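Long-range contacts in protein argonaute (Methanocaldococcus jannaschii, PDB 5G5S), which cuts single-stranded target DNA selected by short single-stranded DNA guides, and may help defend the cell against invading genetic elements: residues K667-A672 with I686-K691; I597-N602 with L680-P685; G484-K489 with H709-F714. All coordinates share one frame; numbering follows the deposited sequence.

Contact 1: residues K667-A672 with I686-K691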
loop_
_atom_site.group_PDB
_atom_site.type_symbol
_atom_site.label_atom_id
_atom_site.label_comp_id
_atom_site.label_asym_id
_atom_site.label_seq_id
_atom_site.Cartn_x
_atom_site.Cartn_y
_atom_site.Cartn_z
ATOM N N LYS A 667 -0.451 14.815 1.970
ATOM C CA LYS A 667 0.474 15.937 1.892
ATOM C C LYS A 667 1.555 15.873 2.994
ATOM O O LYS A 667 2.547 16.573 2.895
ATOM C CB LYS A 667 -0.327 17.245 1.977
ATOM C CG LYS A 667 0.223 18.388 1.168
ATOM C CD LYS A 667 -0.590 19.651 1.431
ATOM C CE LYS A 667 -0.224 20.793 0.511
ATOM N NZ LYS A 667 -0.936 20.688 -0.789
ATOM N N MET A 668 1.363 15.057 4.045
ATOM C CA MET A 668 2.351 14.894 5.128
ATOM C C MET A 668 3.416 13.859 4.723
ATOM O O MET A 668 3.693 12.893 5.418
ATOM C CB MET A 668 1.665 14.579 6.477
ATOM C CG MET A 668 0.789 15.723 7.005
ATOM S SD MET A 668 1.562 17.386 7.028
ATOM C CE MET A 668 2.850 17.142 8.231
ATOM N N ASN A 669 4.031 14.127 3.584
ATOM C CA ASN A 669 5.002 13.311 2.882
ATOM C C ASN A 669 6.461 13.794 3.034
ATOM O O ASN A 669 6.753 14.974 2.846
ATOM C CB ASN A 669 4.614 13.297 1.377
ATOM C CG ASN A 669 5.377 12.305 0.550
ATOM O OD1 ASN A 669 5.554 12.454 -0.655
ATOM N ND2 ASN A 669 5.788 11.231 1.164
ATOM N N TYR A 670 7.368 12.845 3.330
ATOM C CA TYR A 670 8.808 13.039 3.374
ATOM C C TYR A 670 9.454 12.153 2.309
ATOM O O TYR A 670 10.656 12.180 2.173
ATOM C CB TYR A 670 9.378 12.766 4.768
ATOM C CG TYR A 670 9.075 13.862 5.767
ATOM C CD1 TYR A 670 9.921 14.962 5.906
ATOM C CD2 TYR A 670 7.966 13.785 6.603
ATOM C CE1 TYR A 670 9.659 15.964 6.837
ATOM C CE2 TYR A 670 7.685 14.789 7.526
ATOM C CZ TYR A 670 8.532 15.879 7.637
ATOM O OH TYR A 670 8.259 16.866 8.551
ATOM N N SER A 671 8.654 11.391 1.538
ATOM C CA SER A 671 9.087 10.526 0.423
ATOM C C SER A 671 9.062 11.361 -0.875
ATOM O O SER A 671 8.466 10.963 -1.879
ATOM C CB SER A 671 8.177 9.305 0.287
ATOM O OG SER A 671 7.925 8.677 1.533
ATOM N N ALA A 672 9.701 12.534 -0.824
ATOM C CA ALA A 672 9.774 13.505 -1.905
ATOM C C ALA A 672 10.508 13.003 -3.156
ATOM O O ALA A 672 10.218 13.472 -4.258
ATOM C CB ALA A 672 10.402 14.784 -1.393
ATOM N N ILE A 686 -1.225 5.327 7.032
ATOM C CA ILE A 686 -1.394 3.986 6.462
ATOM C C ILE A 686 -0.265 3.635 5.471
ATOM O O ILE A 686 0.245 2.513 5.508
ATOM C CB ILE A 686 -2.850 3.692 5.959
ATOM C CG1 ILE A 686 -3.011 2.225 5.473
ATOM C CG2 ILE A 686 -3.339 4.721 4.918
ATOM C CD1 ILE A 686 -4.409 1.774 5.161
ATOM N N HIS A 687 0.163 4.616 4.646
ATOM C CA HIS A 687 1.266 4.478 3.681
ATOM C C HIS A 687 2.580 4.041 4.370
ATOM O O HIS A 687 3.261 3.148 3.877
ATOM C CB HIS A 687 1.470 5.805 2.905
ATOM C CG HIS A 687 2.710 5.847 2.071
ATOM N ND1 HIS A 687 2.739 5.315 0.789
ATOM C CD2 HIS A 687 3.930 6.361 2.356
ATOM C CE1 HIS A 687 3.966 5.507 0.343
ATOM N NE2 HIS A 687 4.726 6.120 1.255
ATOM N N TYR A 688 2.936 4.707 5.480
ATOM C CA TYR A 688 4.153 4.425 6.229
ATOM C C TYR A 688 4.065 3.155 7.074
ATOM O O TYR A 688 5.085 2.492 7.249
ATOM C CB TYR A 688 4.640 5.656 7.017
ATOM C CG TYR A 688 5.201 6.751 6.131
ATOM C CD1 TYR A 688 6.237 6.489 5.234
ATOM C CD2 TYR A 688 4.758 8.065 6.249
ATOM C CE1 TYR A 688 6.782 7.499 4.440
ATOM C CE2 TYR A 688 5.297 9.083 5.464
ATOM C CZ TYR A 688 6.301 8.793 4.551
ATOM O OH TYR A 688 6.813 9.789 3.760
ATOM N N ALA A 689 2.856 2.791 7.558
ATOM C CA ALA A 689 2.630 1.533 8.279
ATOM C C ALA A 689 2.932 0.357 7.313
ATOM O O ALA A 689 3.605 -0.606 7.699
ATOM C CB ALA A 689 1.191 1.441 8.767
ATOM N N ASP A 690 2.458 0.467 6.052
ATOM C CA ASP A 690 2.685 -0.539 5.020
ATOM C C ASP A 690 4.173 -0.651 4.659
ATOM O O ASP A 690 4.679 -1.762 4.529
ATOM C CB ASP A 690 1.820 -0.278 3.780
ATOM C CG ASP A 690 2.019 -1.324 2.695
ATOM O OD1 ASP A 690 1.708 -2.516 2.949
ATOM O OD2 ASP A 690 2.548 -0.969 1.619
ATOM N N LYS A 691 4.873 0.496 4.547
ATOM C CA LYS A 691 6.306 0.567 4.255
ATOM C C LYS A 691 7.169 -0.049 5.376
ATOM O O LYS A 691 8.237 -0.600 5.090
ATOM C CB LYS A 691 6.728 2.022 3.979
ATOM C CG LYS A 691 6.550 2.462 2.519
ATOM C CD LYS A 691 7.068 3.884 2.329
ATOM C CE LYS A 691 7.507 4.193 0.908
ATOM N NZ LYS A 691 7.704 5.659 0.677
#

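Contact 2: residues I597-N602 with L680-P685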
loop_
_atom_site.group_PDB
_atom_site.type_symbol
_atom_site.label_atom_id
_atom_site.label_comp_id
_atom_site.label_asym_id
_atom_site.label_seq_id
_atom_site.Cartn_x
_atom_site.Cartn_y
_atom_site.Cartn_z
ATOM N N ILE A 597 -12.111 3.703 9.310
ATOM C CA ILE A 597 -12.466 3.861 7.916
ATOM C C ILE A 597 -11.558 2.916 7.118
ATOM O O ILE A 597 -10.391 2.728 7.470
ATOM C CB ILE A 597 -12.439 5.347 7.454
ATOM C CG1 ILE A 597 -13.288 5.544 6.151
ATOM C CG2 ILE A 597 -10.995 5.888 7.342
ATOM C CD1 ILE A 597 -13.650 6.998 5.712
ATOM N N SER A 598 -12.113 2.290 6.084
ATOM C CA SER A 598 -11.381 1.379 5.216
ATOM C C SER A 598 -10.844 2.161 4.017
ATOM O O SER A 598 -11.586 2.903 3.374
ATOM C CB SER A 598 -12.273 0.219 4.781
ATOM O OG SER A 598 -11.675 -0.557 3.756
ATOM N N ILE A 599 -9.537 2.052 3.772
ATOM C CA ILE A 599 -8.872 2.736 2.667
ATOM C C ILE A 599 -8.292 1.653 1.783
ATOM O O ILE A 599 -7.400 0.927 2.205
ATOM C CB ILE A 599 -7.841 3.783 3.178
ATOM C CG1 ILE A 599 -8.587 4.939 3.906
ATOM C CG2 ILE A 599 -6.940 4.313 2.022
ATOM C CD1 ILE A 599 -7.759 5.798 4.731
ATOM N N ARG A 600 -8.870 1.486 0.590
ATOM C CA ARG A 600 -8.444 0.454 -0.347
ATOM C C ARG A 600 -7.806 1.019 -1.616
ATOM O O ARG A 600 -8.474 1.632 -2.457
ATOM C CB ARG A 600 -9.581 -0.539 -0.626
ATOM C CG ARG A 600 -10.031 -1.260 0.648
ATOM C CD ARG A 600 -10.995 -2.382 0.378
ATOM N NE ARG A 600 -10.325 -3.640 0.040
ATOM C CZ ARG A 600 -9.947 -4.555 0.927
ATOM N NH1 ARG A 600 -10.145 -4.355 2.224
ATOM N NH2 ARG A 600 -9.356 -5.670 0.526
ATOM N N LYS A 601 -6.482 0.830 -1.721
ATOM C CA LYS A 601 -5.668 1.257 -2.861
ATOM C C LYS A 601 -5.956 0.357 -4.078
ATOM O O LYS A 601 -5.892 0.808 -5.214
ATOM C CB LYS A 601 -4.153 1.271 -2.491
ATOM C CG LYS A 601 -3.602 -0.073 -1.993
ATOM C CD LYS A 601 -2.149 0.028 -1.533
ATOM C CE LYS A 601 -1.782 -1.066 -0.549
ATOM N NZ LYS A 601 -2.380 -0.840 0.799
ATOM N N ASN A 602 -6.310 -0.903 -3.821
ATOM C CA ASN A 602 -6.620 -1.899 -4.838
ATOM C C ASN A 602 -8.119 -2.022 -4.869
ATOM O O ASN A 602 -8.716 -2.470 -3.901
ATOM C CB ASN A 602 -5.936 -3.252 -4.507
ATOM C CG ASN A 602 -4.429 -3.161 -4.341
ATOM O OD1 ASN A 602 -3.711 -2.564 -5.161
ATOM N ND2 ASN A 602 -3.913 -3.761 -3.272
ATOM N N LEU A 680 1.270 11.911 -1.665
ATOM C CA LEU A 680 1.058 10.460 -1.724
ATOM C C LEU A 680 -0.288 10.087 -2.320
ATOM O O LEU A 680 -1.187 10.916 -2.346
ATOM C CB LEU A 680 1.221 9.830 -0.328
ATOM C CG LEU A 680 2.567 10.043 0.370
ATOM C CD1 LEU A 680 2.435 9.917 1.862
ATOM C CD2 LEU A 680 3.639 9.131 -0.192
ATOM N N ARG A 681 -0.429 8.846 -2.797
ATOM C CA ARG A 681 -1.687 8.331 -3.315
ATOM C C ARG A 681 -2.614 8.027 -2.111
ATOM O O ARG A 681 -3.827 8.291 -2.148
ATOM C CB ARG A 681 -1.456 7.042 -4.137
ATOM C CG ARG A 681 -2.746 6.540 -4.799
ATOM C CD ARG A 681 -2.558 5.380 -5.739
ATOM N NE ARG A 681 -3.866 4.825 -6.090
ATOM C CZ ARG A 681 -4.216 3.550 -5.946
ATOM N NH1 ARG A 681 -3.339 2.658 -5.497
ATOM N NH2 ARG A 681 -5.432 3.148 -6.289
ATOM N N ILE A 682 -2.026 7.453 -1.049
ATOM C CA ILE A 682 -2.772 7.092 0.147
ATOM C C ILE A 682 -2.287 7.879 1.366
ATOM O O ILE A 682 -1.105 8.201 1.407
ATOM C CB ILE A 682 -2.908 5.549 0.365
ATOM C CG1 ILE A 682 -1.583 4.881 0.728
ATOM C CG2 ILE A 682 -3.650 4.831 -0.796
ATOM C CD1 ILE A 682 -1.792 3.671 1.583
ATOM N N PRO A 683 -3.171 8.240 2.343
ATOM C CA PRO A 683 -2.714 9.017 3.518
ATOM C C PRO A 683 -1.430 8.508 4.180
ATOM O O PRO A 683 -1.271 7.314 4.336
ATOM C CB PRO A 683 -3.913 8.935 4.469
ATOM C CG PRO A 683 -5.079 8.780 3.585
ATOM C CD PRO A 683 -4.622 7.953 2.429
ATOM N N ALA A 684 -0.520 9.418 4.572
ATOM C CA ALA A 684 0.766 9.074 5.205
ATOM C C ALA A 684 0.731 8.058 6.390
ATOM O O ALA A 684 1.556 7.144 6.366
ATOM C CB ALA A 684 1.559 10.328 5.551
ATOM N N PRO A 685 -0.221 8.105 7.371
ATOM C CA PRO A 685 -0.209 7.085 8.444
ATOM C C PRO A 685 -0.270 5.631 7.950
ATOM O O PRO A 685 0.559 4.807 8.371
ATOM C CB PRO A 685 -1.419 7.463 9.309
ATOM C CG PRO A 685 -1.645 8.913 9.022
ATOM C CD PRO A 685 -1.294 9.097 7.598
#

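Contact 3: residues G484-K489 with H709-F714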
loop_
_atom_site.group_PDB
_atom_site.type_symbol
_atom_site.label_atom_id
_atom_site.label_comp_id
_atom_site.label_asym_id
_atom_site.label_seq_id
_atom_site.Cartn_x
_atom_site.Cartn_y
_atom_site.Cartn_z
ATOM N N GLY A 484 13.081 13.504 7.004
ATOM C CA GLY A 484 12.124 12.450 7.335
ATOM C C GLY A 484 12.803 11.221 7.905
ATOM O O GLY A 484 12.360 10.676 8.910
ATOM N N LYS A 485 13.905 10.802 7.281
ATOM C CA LYS A 485 14.721 9.668 7.698
ATOM C C LYS A 485 15.405 9.940 9.020
ATOM O O LYS A 485 15.724 8.999 9.737
ATOM C CB LYS A 485 15.722 9.265 6.597
ATOM C CG LYS A 485 15.007 8.715 5.350
ATOM C CD LYS A 485 15.893 7.854 4.477
ATOM C CE LYS A 485 15.845 6.403 4.846
ATOM N NZ LYS A 485 16.350 5.547 3.744
ATOM N N LEU A 486 15.574 11.224 9.378
ATOM C CA LEU A 486 16.163 11.595 10.668
ATOM C C LEU A 486 15.108 11.970 11.726
ATOM O O LEU A 486 15.455 12.498 12.785
ATOM C CB LEU A 486 17.255 12.674 10.518
ATOM C CG LEU A 486 18.534 12.247 9.789
ATOM C CD1 LEU A 486 19.285 13.451 9.277
ATOM C CD2 LEU A 486 19.436 11.378 10.672
ATOM N N GLY A 487 13.837 11.649 11.432
ATOM C CA GLY A 487 12.680 11.903 12.288
ATOM C C GLY A 487 12.453 13.360 12.620
ATOM O O GLY A 487 11.847 13.675 13.643
ATOM N N ILE A 488 12.945 14.262 11.768
ATOM C CA ILE A 488 12.796 15.704 11.965
ATOM C C ILE A 488 11.388 16.132 11.537
ATOM O O ILE A 488 10.990 15.899 10.400
ATOM C CB ILE A 488 13.949 16.518 11.288
ATOM C CG1 ILE A 488 15.300 16.196 11.967
ATOM C CG2 ILE A 488 13.667 18.032 11.324
ATOM C CD1 ILE A 488 16.575 16.531 11.177
ATOM N N LYS A 489 10.642 16.738 12.469
ATOM C CA LYS A 489 9.281 17.233 12.251
ATOM C C LYS A 489 9.419 18.616 11.645
ATOM O O LYS A 489 9.330 19.614 12.355
ATOM C CB LYS A 489 8.507 17.298 13.589
ATOM C CG LYS A 489 7.940 15.977 14.044
ATOM C CD LYS A 489 8.932 15.134 14.803
ATOM C CE LYS A 489 8.669 13.673 14.561
ATOM N NZ LYS A 489 9.686 12.856 15.249
ATOM N N HIS A 709 10.791 7.908 18.269
ATOM C CA HIS A 709 11.053 9.276 17.848
ATOM C C HIS A 709 10.578 9.569 16.417
ATOM O O HIS A 709 10.769 10.676 15.927
ATOM C CB HIS A 709 12.524 9.633 18.065
ATOM C CG HIS A 709 12.823 9.986 19.480
ATOM N ND1 HIS A 709 13.114 9.011 20.424
ATOM C CD2 HIS A 709 12.828 11.196 20.085
ATOM C CE1 HIS A 709 13.311 9.659 21.561
ATOM N NE2 HIS A 709 13.160 10.978 21.403
ATOM N N GLY A 710 9.966 8.580 15.776
ATOM C CA GLY A 710 9.407 8.700 14.434
ATOM C C GLY A 710 10.379 8.792 13.271
ATOM O O GLY A 710 10.021 9.361 12.239
ATOM N N PHE A 711 11.598 8.210 13.397
ATOM C CA PHE A 711 12.586 8.184 12.305
ATOM C C PHE A 711 12.074 7.222 11.213
ATOM O O PHE A 711 11.839 6.049 11.506
ATOM C CB PHE A 711 13.964 7.683 12.795
ATOM C CG PHE A 711 14.830 8.627 13.597
ATOM C CD1 PHE A 711 14.387 9.147 14.809
ATOM C CD2 PHE A 711 16.123 8.922 13.187
ATOM C CE1 PHE A 711 15.199 10.002 15.560
ATOM C CE2 PHE A 711 16.936 9.775 13.941
ATOM C CZ PHE A 711 16.472 10.299 15.126
ATOM N N LEU A 712 11.928 7.716 9.965
ATOM C CA LEU A 712 11.505 6.924 8.815
ATOM C C LEU A 712 12.765 6.392 8.127
ATOM O O LEU A 712 12.954 6.580 6.911
ATOM C CB LEU A 712 10.650 7.773 7.836
ATOM C CG LEU A 712 9.308 8.329 8.340
ATOM C CD1 LEU A 712 8.789 9.417 7.400
ATOM C CD2 LEU A 712 8.259 7.225 8.496
ATOM N N TYR A 713 13.639 5.727 8.920
ATOM C CA TYR A 713 14.920 5.183 8.461
ATOM C C TYR A 713 14.805 4.078 7.409
ATOM O O TYR A 713 15.782 3.770 6.735
ATOM C CB TYR A 713 15.757 4.693 9.656
ATOM C CG TYR A 713 15.173 3.521 10.424
ATOM C CD1 TYR A 713 15.240 2.225 9.916
ATOM C CD2 TYR A 713 14.647 3.691 11.699
ATOM C CE1 TYR A 713 14.693 1.149 10.609
ATOM C CE2 TYR A 713 14.137 2.614 12.420
ATOM C CZ TYR A 713 14.178 1.343 11.878
ATOM O OH TYR A 713 13.715 0.273 12.600
ATOM N N PHE A 714 13.633 3.448 7.322
ATOM C CA PHE A 714 13.351 2.327 6.425
ATOM C C PHE A 714 12.791 2.743 5.038
ATOM O O PHE A 714 12.582 1.870 4.192
ATOM C CB PHE A 714 12.399 1.342 7.137
ATOM C CG PHE A 714 11.202 2.027 7.761
ATOM C CD1 PHE A 714 10.074 2.323 7.000
ATOM C CD2 PHE A 714 11.213 2.402 9.105
ATOM C CE1 PHE A 714 8.985 2.992 7.566
ATOM C CE2 PHE A 714 10.132 3.082 9.666
ATOM C CZ PHE A 714 9.017 3.356 8.898
#

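Contact 1: residues K667-A672 with I686-K691
Y688 and S671 meet through their hydroxyls, OG to OH 2.7 Å, in a hydrogen bond whose proton could belong to either side. The phenol oxygen also accepts a bond from the backbone N of Y670, 3.1 Å long and nearly straight at 164°. The side chain of Y688 therefore ends between a serine hydroxyl and an amide. Its CG sits beside the backbone N (chi1 -71°), which aims the ring off helix 684-697 at the loop. That loop is tightly folded, with inverse gamma turns centred on M668 and S671.

The basic side chains form a second group. From one helical turn further on, the extended chain of K691 brings NZ to H687 NE2 in a 3.1 Å hydrogen bond, the ammonium lying 19° out of the imidazole plane. NZ is also 3.1 Å from S671 OG.

Packing completes the contact. H687 CD2 rests 3.6 Å above one face of the Y688 ring, offset toward the rim. At the ring edge S671 OG lies near CE1 on one flank, while M668 O is 4.1 Å from CE2 on the other. The Y670 ring leads away from the helix and stacks with F491, and Y524 of strand 517-525 touches Y688.

This helix belongs to the RNase H-like PIWI domain and carries D690, an active-site residue by similarity, which takes no part here. S671, by contrast, interacts with the guide DNA, as does neighbouring Q481. Two bonds grip the buried phenol oxygen and hold the end of the ring in place. The loop bearing S671 is thus tied to the helix that carries D690, and the K691 ammonium, if charged, would probably make the surroundings of this guide-contacting serine more positive.

Contact 2: residues I597-N602 with L680-P685
R681 extends across to the backbone of K601, and its chain can be followed atom by atom. With CG anti to the backbone N (chi1 -175°), CB, CG and CD form a straight methylene arm toward the end of strand 593-600; V636 and H627 touch this side chain. NE donates a hydrogen bond to N634 O. At the tip, NH2 donates a hydrogen bond to K601 O, 2.6 Å. The donor lies in the carbonyl plane on a lone pair, and the oxygen is tilted 16° out of the guanidinium plane. NH2 has a second acceptor in P635 O. NH1 adds a weak bond to K601 O at 3.2 Å and lies 3.4 Å from K601 CB. One guanidinium therefore binds the carbonyls of N634, P635 and K601, holding the turn after the strand against a separate loop.

Strand 593-600 pairs in parallel with strand 566-571 in the central sheet of the RNase H-like PIWI fold, and 680-685 leads into the helix packed beside it, with P683 at the N-cap. K601 continues past its CB toward the active site: the far end of its chain leads away from 680-685, and NZ forms a salt bridge with D572, a catalytic, metal-binding residue by similarity.

Beneath the polar layer the contact is apolar. I682 CG2 lies 4.0 Å from K601 CB and 4.4 Å from I599 CG2. Further back along the strand, the CG1-CD1 branch of I599 and the ring of P683 reach toward each other, I599 CD1 to P683 CG 4.2 Å. L570 of strand 566-571 and L662 of helix 656-666 touch both I599 and P683.

Contact 3: residues G484-K489 with H709-F714
The F711 ring lies with one face against the L486-G487 peptide: L486 O is 3.3 Å above the ring plane and G487 N 3.8 Å, both offset toward the rim. H709 CB sits at the edge, in plane. L486 adds CD2 at 4.4 Å from CE2 of F711. Further on, F714 CD2 stands over the centre of the Y713 ring, and Y713 stacks with F452, while Y713 CE1 meets the F714 edge.

Helix 473-485 ends here in a Schellman motif, with G487 as the C-prime residue at positive phi. G487, with no side chain, brings its CA to 3.7 Å from F711 CA. G484 O accepts from G487 N within the motif and, from the opposite face of its carbonyl plane, from L712 N at 3.2 Å and 163°. K489 NZ, on a chain turned about its CB-CG and CG-CD bonds, donates a hydrogen bond to G487 O, 2.8 Å.

K485 runs alongside the C-terminal segment, CG 3.3 Å from L712 O. Its NZ forms a salt bridge with the terminal carboxylate of I715 and bonds S458 O. The K485 side chain also lies against Q459, part of the region that binds the guide's phosphorylated 5' end.

Following the chain from the N terminus, 484-489 at the end of a Mid-domain helix comes first, and contact 3 closes the longest loop, joining it to the C-terminal segment 709-714. Both other contacts nest within that loop. Contact 2 starts at strand 593-600 and closes at 680-685; contact 1 starts at 667-672, inside that span, and closes beyond it at 686-691, so the two cross. They share helix 684-697 and touch, the H687 ring packing on L680 and its backbone on I682. Contact 1 also touches contact 3, Y670 lying against G484 and Y688 against L712. Contacts 2 and 3 do not touch, so contact 1 bridges the central PIWI sheet and the Mid-domain side.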